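Local coordinates for protein SidF, inhibitor of growth family, member 3 (Legionella pneumophila subsp. pneumophila, PDB 4FYE) that removes phosphate from phosphoinositide lipids, probably from the 3-position of the inositol ring, at residues 32-35 against 36-40; 68-71 against 72-75; 76-79 against 80-84. The protein carries 1 engineered substitution. One frame throughout, in Å; residues are numbered along the deposited sequence.

Interaction 1: residues 32-35 against 36-40; sequences YGYP and GERQV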
ATOM      1  N   TYR A  32       2.758  19.682  10.483  1.00 48.19           N
ATOM      2  CA  TYR A  32       2.269  18.447  11.106  1.00 45.99           C
ATOM      3  C   TYR A  32       1.637  18.582  12.506  1.00 47.45           C
ATOM      4  O   TYR A  32       0.883  17.682  12.904  1.00 51.05           O
ATOM      5  CB  TYR A  32       3.443  17.534  11.220  1.00 45.33           C
ATOM      6  CG  TYR A  32       3.902  17.038   9.918  1.00 44.01           C
ATOM      7  CD1 TYR A  32       3.284  15.897   9.326  1.00 40.12           C
ATOM      8  CD2 TYR A  32       4.965  17.650   9.258  1.00 43.55           C
ATOM      9  CE1 TYR A  32       3.729  15.388   8.107  1.00 38.00           C
ATOM     10  CE2 TYR A  32       5.414  17.146   8.030  1.00 42.83           C
ATOM     11  CZ  TYR A  32       4.804  16.033   7.472  1.00 44.68           C
ATOM     12  OH  TYR A  32       5.302  15.519   6.301  1.00 53.12           O
ATOM     13  N   GLY A  33       1.951  19.682  13.221  1.00 43.87           N
ATOM     14  CA  GLY A  33       1.471  19.991  14.563  1.00 42.52           C
ATOM     15  C   GLY A  33       2.026  19.009  15.594  1.00 49.49           C
ATOM     16  O   GLY A  33       2.992  18.292  15.322  1.00 47.76           O
ATOM     17  N   TYR A  34       1.387  18.934  16.765  1.00 48.47           N
ATOM     18  CA  TYR A  34       1.915  18.156  17.861  1.00 48.08           C
ATOM     19  C   TYR A  34       3.430  18.441  18.071  1.00 52.37           C
ATOM     20  O   TYR A  34       4.276  17.535  17.989  1.00 50.84           O
ATOM     21  CB  TYR A  34       1.618  16.658  17.655  1.00 45.17           C
ATOM     22  CG  TYR A  34       0.148  16.338  17.340  1.00 45.96           C
ATOM     23  CD1 TYR A  34      -0.775  16.007  18.386  1.00 43.01           C
ATOM     24  CD2 TYR A  34      -0.348  16.408  16.027  1.00 42.73           C
ATOM     25  CE1 TYR A  34      -2.115  15.744  18.121  1.00 36.11           C
ATOM     26  CE2 TYR A  34      -1.703  16.169  15.761  1.00 38.73           C
ATOM     27  CZ  TYR A  34      -2.571  15.807  16.804  1.00 41.23           C
ATOM     28  OH  TYR A  34      -3.918  15.539  16.523  1.00 37.55           O
ATOM     29  N   PRO A  35       3.776  19.700  18.361  1.00 52.89           N
ATOM     30  CA  PRO A  35       5.206  19.981  18.605  1.00 54.96           C
ATOM     31  C   PRO A  35       5.859  19.076  19.709  1.00 55.34           C
ATOM     32  O   PRO A  35       5.255  18.787  20.723  1.00 55.56           O
ATOM     33  CB  PRO A  35       5.222  21.462  18.992  1.00 52.69           C
ATOM     34  CG  PRO A  35       3.837  21.749  19.555  1.00 52.42           C
ATOM     35  CD  PRO A  35       2.902  20.818  18.773  1.00 56.38           C
ATOM     36  N   GLY A  36       7.068  18.585  19.474  1.00 55.35           N
ATOM     37  CA  GLY A  36       7.702  17.693  20.431  1.00 54.53           C
ATOM     38  C   GLY A  36       7.188  16.272  20.359  1.00 57.74           C
ATOM     39  O   GLY A  36       7.808  15.402  20.912  1.00 62.12           O
ATOM     40  N   GLU A  37       6.077  15.999  19.679  1.00 54.45           N
ATOM     41  CA  GLU A  37       5.758  14.592  19.385  1.00 51.32           C
ATOM     42  C   GLU A  37       6.114  14.317  17.915  1.00 50.97           C
ATOM     43  O   GLU A  37       6.884  13.393  17.654  1.00 49.29           O
ATOM     44  CB  GLU A  37       4.328  14.177  19.746  1.00 47.26           C
ATOM     45  CG  GLU A  37       3.807  12.968  18.932  1.00 51.28           C
ATOM     46  CD  GLU A  37       2.275  12.599  19.115  1.00 58.15           C
ATOM     47  OE1 GLU A  37       1.475  13.305  19.811  1.00 59.38           O
ATOM     48  OE2 GLU A  37       1.832  11.549  18.558  1.00 62.87           O
ATOM     49  N   ARG A  38       5.621  15.146  16.977  1.00 51.47           N
ATOM     50  CA  ARG A  38       5.934  14.978  15.512  1.00 48.80           C
ATOM     51  C   ARG A  38       7.219  15.740  15.192  1.00 49.26           C
ATOM     52  O   ARG A  38       7.220  16.931  14.847  1.00 47.89           O
ATOM     53  CB  ARG A  38       4.756  15.363  14.601  1.00 42.81           C
ATOM     54  CG  ARG A  38       3.547  14.419  14.735  1.00 41.37           C
ATOM     55  CD  ARG A  38       2.409  14.890  13.864  1.00 42.05           C
ATOM     56  NE  ARG A  38       1.290  13.968  13.911  1.00 40.20           N
ATOM     57  CZ  ARG A  38       0.155  14.090  13.217  1.00 39.00           C
ATOM     58  NH1 ARG A  38      -0.068  15.132  12.423  1.00 39.45           N
ATOM     59  NH2 ARG A  38      -0.784  13.168  13.331  1.00 38.11           N
ATOM     60  N   GLN A  39       8.334  15.053  15.326  1.00 45.75           N
ATOM     61  CA  GLN A  39       9.573  15.735  15.194  1.00 46.20           C
ATOM     62  C   GLN A  39      10.112  15.592  13.794  1.00 46.98           C
ATOM     63  O   GLN A  39       9.972  14.541  13.163  1.00 46.26           O
ATOM     64  CB  GLN A  39      10.503  15.208  16.239  1.00 48.28           C
ATOM     65  CG  GLN A  39       9.878  15.470  17.603  1.00 52.52           C
ATOM     66  CD  GLN A  39      10.964  15.623  18.624  1.00 64.56           C
ATOM     67  OE1 GLN A  39      11.754  14.694  18.835  1.00 62.84           O
ATOM     68  NE2 GLN A  39      11.082  16.832  19.194  1.00 68.43           N
ATOM     69  N   VAL A  40      10.684  16.678  13.309  1.00 47.31           N
ATOM     70  CA  VAL A  40      11.136  16.769  11.955  1.00 51.32           C
ATOM     71  C   VAL A  40      12.646  16.931  11.851  1.00 54.17           C
ATOM     72  O   VAL A  40      13.282  17.645  12.644  1.00 53.71           O
ATOM     73  CB  VAL A  40      10.430  17.914  11.233  1.00 53.74           C
ATOM     74  CG1 VAL A  40      10.658  17.802   9.731  1.00 51.82           C
ATOM     75  CG2 VAL A  40       8.946  17.842  11.517  1.00 53.60           C
TER

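Interaction 2: residues 68-71 against 72-75; sequences QPDV and IQEA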
ATOM      1  N   GLN A  68      -2.735  10.647  19.512  1.00 40.67           N
ATOM      2  CA  GLN A  68      -4.034  10.911  20.051  1.00 43.36           C
ATOM      3  C   GLN A  68      -4.597  12.147  19.368  1.00 39.85           C
ATOM      4  O   GLN A  68      -3.905  13.131  19.277  1.00 43.33           O
ATOM      5  CB  GLN A  68      -3.832  11.091  21.549  1.00 47.49           C
ATOM      6  CG  GLN A  68      -4.964  10.539  22.362  1.00 60.81           C
ATOM      7  CD  GLN A  68      -5.040   9.016  22.420  1.00 53.64           C
ATOM      8  OE1 GLN A  68      -6.058   8.452  22.179  1.00 56.82           O
ATOM      9  NE2 GLN A  68      -4.008   8.394  22.830  1.00 58.82           N
ATOM     10  N   PRO A  69      -5.850  12.127  18.840  1.00 40.83           N
ATOM     11  CA  PRO A  69      -6.266  13.399  18.115  1.00 39.79           C
ATOM     12  C   PRO A  69      -6.434  14.545  19.036  1.00 42.59           C
ATOM     13  O   PRO A  69      -6.973  14.400  20.145  1.00 41.31           O
ATOM     14  CB  PRO A  69      -7.635  13.103  17.576  1.00 35.34           C
ATOM     15  CG  PRO A  69      -7.775  11.626  17.689  1.00 36.25           C
ATOM     16  CD  PRO A  69      -6.887  11.104  18.764  1.00 35.78           C
ATOM     17  N   ASP A  70      -6.021  15.704  18.568  1.00 44.43           N
ATOM     18  CA  ASP A  70      -6.210  16.910  19.328  1.00 41.73           C
ATOM     19  C   ASP A  70      -6.789  17.983  18.394  1.00 40.91           C
ATOM     20  O   ASP A  70      -6.098  18.370  17.441  1.00 42.28           O
ATOM     21  CB  ASP A  70      -4.845  17.333  19.865  1.00 42.42           C
ATOM     22  CG  ASP A  70      -4.923  18.657  20.675  1.00 49.66           C
ATOM     23  OD1 ASP A  70      -5.768  19.531  20.342  1.00 46.64           O
ATOM     24  OD2 ASP A  70      -4.140  18.835  21.631  1.00 54.04           O
ATOM     25  N   VAL A  71      -8.011  18.477  18.625  1.00 41.10           N
ATOM     26  CA  VAL A  71      -8.625  19.355  17.582  1.00 46.74           C
ATOM     27  C   VAL A  71      -7.976  20.729  17.392  1.00 43.01           C
ATOM     28  O   VAL A  71      -7.901  21.262  16.285  1.00 41.05           O
ATOM     29  CB  VAL A  71     -10.156  19.505  17.644  1.00 51.97           C
ATOM     30  CG1 VAL A  71     -10.817  18.176  17.399  1.00 58.53           C
ATOM     31  CG2 VAL A  71     -10.617  20.070  18.951  1.00 52.19           C
ATOM     32  N   ILE A  72      -7.445  21.279  18.458  1.00 43.10           N
ATOM     33  CA  ILE A  72      -6.563  22.450  18.278  1.00 44.66           C
ATOM     34  C   ILE A  72      -5.401  22.261  17.296  1.00 41.71           C
ATOM     35  O   ILE A  72      -5.230  23.074  16.382  1.00 41.34           O
ATOM     36  CB  ILE A  72      -6.056  22.986  19.602  1.00 45.32           C
ATOM     37  CG1 ILE A  72      -7.287  23.339  20.437  1.00 45.16           C
ATOM     38  CG2 ILE A  72      -5.223  24.278  19.365  1.00 41.70           C
ATOM     39  CD1 ILE A  72      -6.905  23.754  21.858  1.00 45.52           C
ATOM     40  N   GLN A  73      -4.638  21.189  17.481  1.00 42.44           N
ATOM     41  CA  GLN A  73      -3.532  20.881  16.598  1.00 44.59           C
ATOM     42  C   GLN A  73      -4.000  20.664  15.174  1.00 43.24           C
ATOM     43  O   GLN A  73      -3.377  21.186  14.274  1.00 49.76           O
ATOM     44  CB  GLN A  73      -2.700  19.694  17.078  1.00 44.03           C
ATOM     45  CG  GLN A  73      -2.115  19.895  18.455  1.00 46.32           C
ATOM     46  CD  GLN A  73      -1.161  21.055  18.474  1.00 51.42           C
ATOM     47  OE1 GLN A  73      -0.231  21.110  17.650  1.00 57.92           O
ATOM     48  NE2 GLN A  73      -1.400  22.017  19.377  1.00 49.22           N
ATOM     49  N   GLU A  74      -5.096  19.946  14.974  1.00 40.64           N
ATOM     50  CA  GLU A  74      -5.561  19.652  13.625  1.00 43.63           C
ATOM     51  C   GLU A  74      -6.061  20.938  12.972  1.00 44.20           C
ATOM     52  O   GLU A  74      -5.873  21.152  11.789  1.00 45.66           O
ATOM     53  CB  GLU A  74      -6.700  18.612  13.641  1.00 41.75           C
ATOM     54  CG  GLU A  74      -6.285  17.257  14.237  1.00 45.44           C
ATOM     55  CD  GLU A  74      -5.230  16.510  13.394  1.00 47.20           C
ATOM     56  OE1 GLU A  74      -5.012  16.813  12.198  1.00 46.11           O
ATOM     57  OE2 GLU A  74      -4.587  15.611  13.945  1.00 46.19           O
ATOM     58  N   ALA A  75      -6.749  21.752  13.748  1.00 42.46           N
ATOM     59  CA  ALA A  75      -7.125  23.086  13.304  1.00 45.07           C
ATOM     60  C   ALA A  75      -5.921  23.908  12.859  1.00 44.77           C
ATOM     61  O   ALA A  75      -5.969  24.511  11.793  1.00 44.05           O
ATOM     62  CB  ALA A  75      -7.871  23.803  14.384  1.00 40.08           C
TER

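Interaction 3: residues 76-79 against 80-84; sequences NNYI and DNLVA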
ATOM      1  N   ASN A  76      -4.839  23.917  13.651  1.00 46.34           N
ATOM      2  CA  ASN A  76      -3.605  24.588  13.221  1.00 44.65           C
ATOM      3  C   ASN A  76      -3.038  24.015  11.945  1.00 47.19           C
ATOM      4  O   ASN A  76      -2.666  24.785  11.082  1.00 50.83           O
ATOM      5  CB  ASN A  76      -2.524  24.542  14.266  1.00 47.37           C
ATOM      6  CG  ASN A  76      -2.816  25.419  15.473  1.00 51.75           C
ATOM      7  OD1 ASN A  76      -3.790  26.134  15.532  1.00 54.07           O
ATOM      8  ND2 ASN A  76      -1.991  25.294  16.467  1.00 51.38           N
ATOM      9  N   ASN A  77      -2.982  22.685  11.810  1.00 42.70           N
ATOM     10  CA  ASN A  77      -2.526  22.038  10.578  1.00 45.83           C
ATOM     11  C   ASN A  77      -3.357  22.444   9.363  1.00 46.66           C
ATOM     12  O   ASN A  77      -2.854  22.850   8.330  1.00 52.46           O
ATOM     13  CB  ASN A  77      -2.583  20.517  10.718  1.00 44.04           C
ATOM     14  CG  ASN A  77      -1.558  20.015  11.687  1.00 47.99           C
ATOM     15  OD1 ASN A  77      -0.618  20.736  12.011  1.00 53.78           O
ATOM     16  ND2 ASN A  77      -1.737  18.791  12.177  1.00 45.41           N
ATOM     17  N   TYR A  78      -4.647  22.319   9.515  1.00 45.57           N
ATOM     18  CA  TYR A  78      -5.562  22.799   8.523  1.00 45.57           C
ATOM     19  C   TYR A  78      -5.353  24.216   8.197  1.00 45.39           C
ATOM     20  O   TYR A  78      -5.279  24.490   7.045  1.00 50.04           O
ATOM     21  CB  TYR A  78      -7.007  22.627   8.959  1.00 43.80           C
ATOM     22  CG  TYR A  78      -7.928  22.959   7.825  1.00 47.02           C
ATOM     23  CD1 TYR A  78      -8.269  22.008   6.897  1.00 42.47           C
ATOM     24  CD2 TYR A  78      -8.438  24.242   7.666  1.00 46.14           C
ATOM     25  CE1 TYR A  78      -9.133  22.313   5.865  1.00 42.86           C
ATOM     26  CE2 TYR A  78      -9.298  24.531   6.658  1.00 44.48           C
ATOM     27  CZ  TYR A  78      -9.619  23.549   5.758  1.00 47.44           C
ATOM     28  OH  TYR A  78     -10.474  23.822   4.740  1.00 53.48           O
ATOM     29  N   ILE A  79      -5.267  25.130   9.185  1.00 48.89           N
ATOM     30  CA  ILE A  79      -5.083  26.532   8.841  1.00 48.39           C
ATOM     31  C   ILE A  79      -3.795  26.724   7.983  1.00 49.14           C
ATOM     32  O   ILE A  79      -3.834  27.286   6.898  1.00 51.71           O
ATOM     33  CB  ILE A  79      -4.983  27.445  10.068  1.00 53.05           C
ATOM     34  CG1 ILE A  79      -6.142  27.313  11.079  1.00 58.09           C
ATOM     35  CG2 ILE A  79      -4.763  28.873   9.664  1.00 46.58           C
ATOM     36  CD1 ILE A  79      -7.491  27.736  10.649  1.00 58.11           C
ATOM     37  N   ASP A  80      -2.669  26.223   8.465  1.00 50.30           N
ATOM     38  CA  ASP A  80      -1.364  26.531   7.921  1.00 53.42           C
ATOM     39  C   ASP A  80      -1.216  25.921   6.561  1.00 52.42           C
ATOM     40  O   ASP A  80      -0.626  26.546   5.671  1.00 56.23           O
ATOM     41  CB  ASP A  80      -0.233  25.961   8.817  1.00 57.00           C
ATOM     42  CG  ASP A  80      -0.104  26.691  10.163  1.00 66.60           C
ATOM     43  OD1 ASP A  80      -0.639  27.823  10.328  1.00 66.75           O
ATOM     44  OD2 ASP A  80       0.531  26.123  11.087  1.00 72.78           O
ATOM     45  N   ASN A  81      -1.717  24.693   6.416  1.00 50.21           N
ATOM     46  CA  ASN A  81      -1.530  23.949   5.176  1.00 51.28           C
ATOM     47  C   ASN A  81      -2.408  24.558   4.062  1.00 51.43           C
ATOM     48  O   ASN A  81      -1.970  24.676   2.960  1.00 52.62           O
ATOM     49  CB  ASN A  81      -1.728  22.439   5.348  1.00 47.55           C
ATOM     50  CG  ASN A  81      -0.600  21.763   6.183  1.00 47.80           C
ATOM     51  OD1 ASN A  81       0.537  22.189   6.178  1.00 49.13           O
ATOM     52  ND2 ASN A  81      -0.933  20.701   6.884  1.00 45.57           N
ATOM     53  N   LEU A  82      -3.603  25.023   4.386  1.00 47.47           N
ATOM     54  CA  LEU A  82      -4.420  25.721   3.419  1.00 49.52           C
ATOM     55  C   LEU A  82      -3.776  27.102   3.117  1.00 54.37           C
ATOM     56  O   LEU A  82      -3.726  27.552   1.940  1.00 51.98           O
ATOM     57  CB  LEU A  82      -5.847  25.879   3.972  1.00 51.37           C
ATOM     58  CG  LEU A  82      -7.053  26.270   3.103  1.00 55.06           C
ATOM     59  CD1 LEU A  82      -8.067  27.174   3.838  1.00 46.19           C
ATOM     60  CD2 LEU A  82      -6.618  26.951   1.836  1.00 56.62           C
ATOM     61  N   VAL A  83      -3.262  27.767   4.158  1.00 54.69           N
ATOM     62  CA  VAL A  83      -2.616  29.090   3.950  1.00 54.76           C
ATOM     63  C   VAL A  83      -1.500  28.961   2.978  1.00 54.01           C
ATOM     64  O   VAL A  83      -1.332  29.833   2.151  1.00 57.18           O
ATOM     65  CB  VAL A  83      -2.016  29.704   5.207  1.00 56.37           C
ATOM     66  CG1 VAL A  83      -0.913  30.714   4.852  1.00 56.73           C
ATOM     67  CG2 VAL A  83      -3.118  30.402   5.971  1.00 56.05           C
ATOM     68  N   ALA A  84      -0.755  27.861   3.061  1.00 53.29           N
ATOM     69  CA  ALA A  84       0.369  27.644   2.139  1.00 51.50           C
ATOM     70  C   ALA A  84      -0.161  27.450   0.702  1.00 54.22           C
ATOM     71  O   ALA A  84       0.269  28.133  -0.208  1.00 61.33           O
ATOM     72  CB  ALA A  84       1.249  26.468   2.587  1.00 43.97           C
TER

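Interaction 1: residues 32-35 against 36-40
The backbone doubles back between Y34 and E37, and Y34 O accepts two amide hydrogens from the residues beyond the bend. E37 N reaches it at 2.9 Å from above the carbonyl plane, whereas R38 N comes in within that plane, on a straighter bond (166°). P35 suits the first corner because its ring fixes phi near the value needed there. G36 takes the second corner at positive phi, where a CB would collide with P35 O. G33 also has positive phi, which a residue without a side chain adopts easily.

R38 carries the side-chain contact. Its chain runs extended from CG to NE back alongside Y34, so that the guanidinium reaches back to Y32, where NH1 donates to Y32 O at 2.8 Å. The bond is somewhat bent (138°). Y34 CD2 sits over one face of the guanidinium, 3.6 Å from R38 NE, with the two planes inclined at 48°. On the CD1 side of the same ring, E37 OE1 comes within 3.8 Å of Y34 CD1, while E37 OE2 accepts from G67 N. R38 NH2 has a further partner in S715 OG.

Residues 34-37, with proline and then glycine at the corners, form a type II beta turn that leads into strand 39-42, at one edge of the six-stranded mixed sheet.

Interaction 2: residues 68-71 against 72-75
Capping and helical hydrogen bonds join D70 and V71 to the residues that follow them, as helix 71-92 begins. Two backbone bonds have the i to i+4 spacing of an alpha helix: E74 N donates to D70 O at 3.1 Å, and A75 N to V71 O at 2.8 Å.

The side chain of D70 supplies the cap. D70 is the N-cap residue, and with CG anti to its backbone N (chi1 178°) the carboxylate swings over the first turn. D70 OD1 accepts from Q73 N in a weak capping bond, long at 3.5 Å though fairly straight (164°). Aspartate suits this place because a short acceptor can reach back to an amide that has no preceding helical carbonyl, and its negative charge would be expected to interact favourably with the positive end of the helix dipole.

Other contacts of these side chains are van der Waals. Q73 CG lies 3.8 Å from D70 CG, and the two side chains pass at an angle, with amide and carboxylate planes 78° apart. Q73 is bent at chi2, and its OE1 accepts from Y34 N. I72 CB comes within 3.5 Å of D70 OD1, and E74 CG rests 3.4 Å from D70 O. E74 ends in a carboxylate whose OE2 bonds to S715 OG and Y34 OH.

Around this first turn, V71 and the small A75 pack on helix 136-163, V71 meeting F141 and L145, and A75 meeting V148. The side chain of E74 touches F733, V736 and F739 of helix 733-741, while P69 and V71 are joined by backbone hydrogen bonds to A127 and A125 of the loop between helices 98-119 and 136-163.

Interaction 3: residues 76-79 against 80-84
Residues 76-79 and 80-84 meet within a single alpha helix, 71-92, one turn apart, and the contact consists of regular i to i+4 hydrogen bonds with side-chain packing along the helix surface. The carbonyls of N76, N77, Y78 and I79 accept in turn from the amides of D80, N81, L82 and V83. The shortest of these bonds joins V83 N to I79 O at 2.8 Å, and the longest runs from L82 N to Y78 O at 3.2 Å.

Two apolar pairs follow the same spacing. Y78 and L82 lie side by side and point the same way, each with CG anti to the backbone N (chi1 -172° and -165°), which brings L82 CD1 to 4.1 Å from Y78 CE2, obliquely to the ring. I79 CG2 approaches V83 CG2 at 4.3 Å, and V83 CG2 also lies 3.3 Å from I79 O.

The helix is amphipathic here. I79 and L82 suit the side that packs on helix 136-163, where both touch F155, and I79 and V83, branched at CB, both touch A109 of helix 98-119, V83 meeting I105 as well. The polar residues N77, D80 and N81 turn to other neighbours. The carboxylate of D80 stands next to N76 O, with D80 CG at 3.3 Å, but its charge is met by K113 of helix 98-119, which forms a salt bridge with D80 OD1. N81 is well matched to a junction with loops: its OD1 accepts from A31 N and its ND2 donates to G713 O. N81 ND2 also touches N77 CB at 4.2 Å, and N77 ND2 makes a weak hydrogen bond to Y32 O.

How the interactions relate
The three interactions run in series along the chain on one side of the molecule. Interactions 2 and 3 follow each other on helix 71-92, with centres about 13 Å apart and no touch other than the shared backbone. Interaction 1 lies beside both, its centre about 12 Å from that of interaction 2 and about 15 Å from that of interaction 3. The turn meets the helix start through Y34, whose OH is 2.7 Å from E74 OE2 and whose N is 2.9 Å from Q73 OE1. Further along, N77 ND2 makes a weak bond, 2.9 Å long, to Y32 O, the carbonyl that also receives R38. Polar side chains of the helix thus meet the loop that leads into edge strand 39-42 at two places.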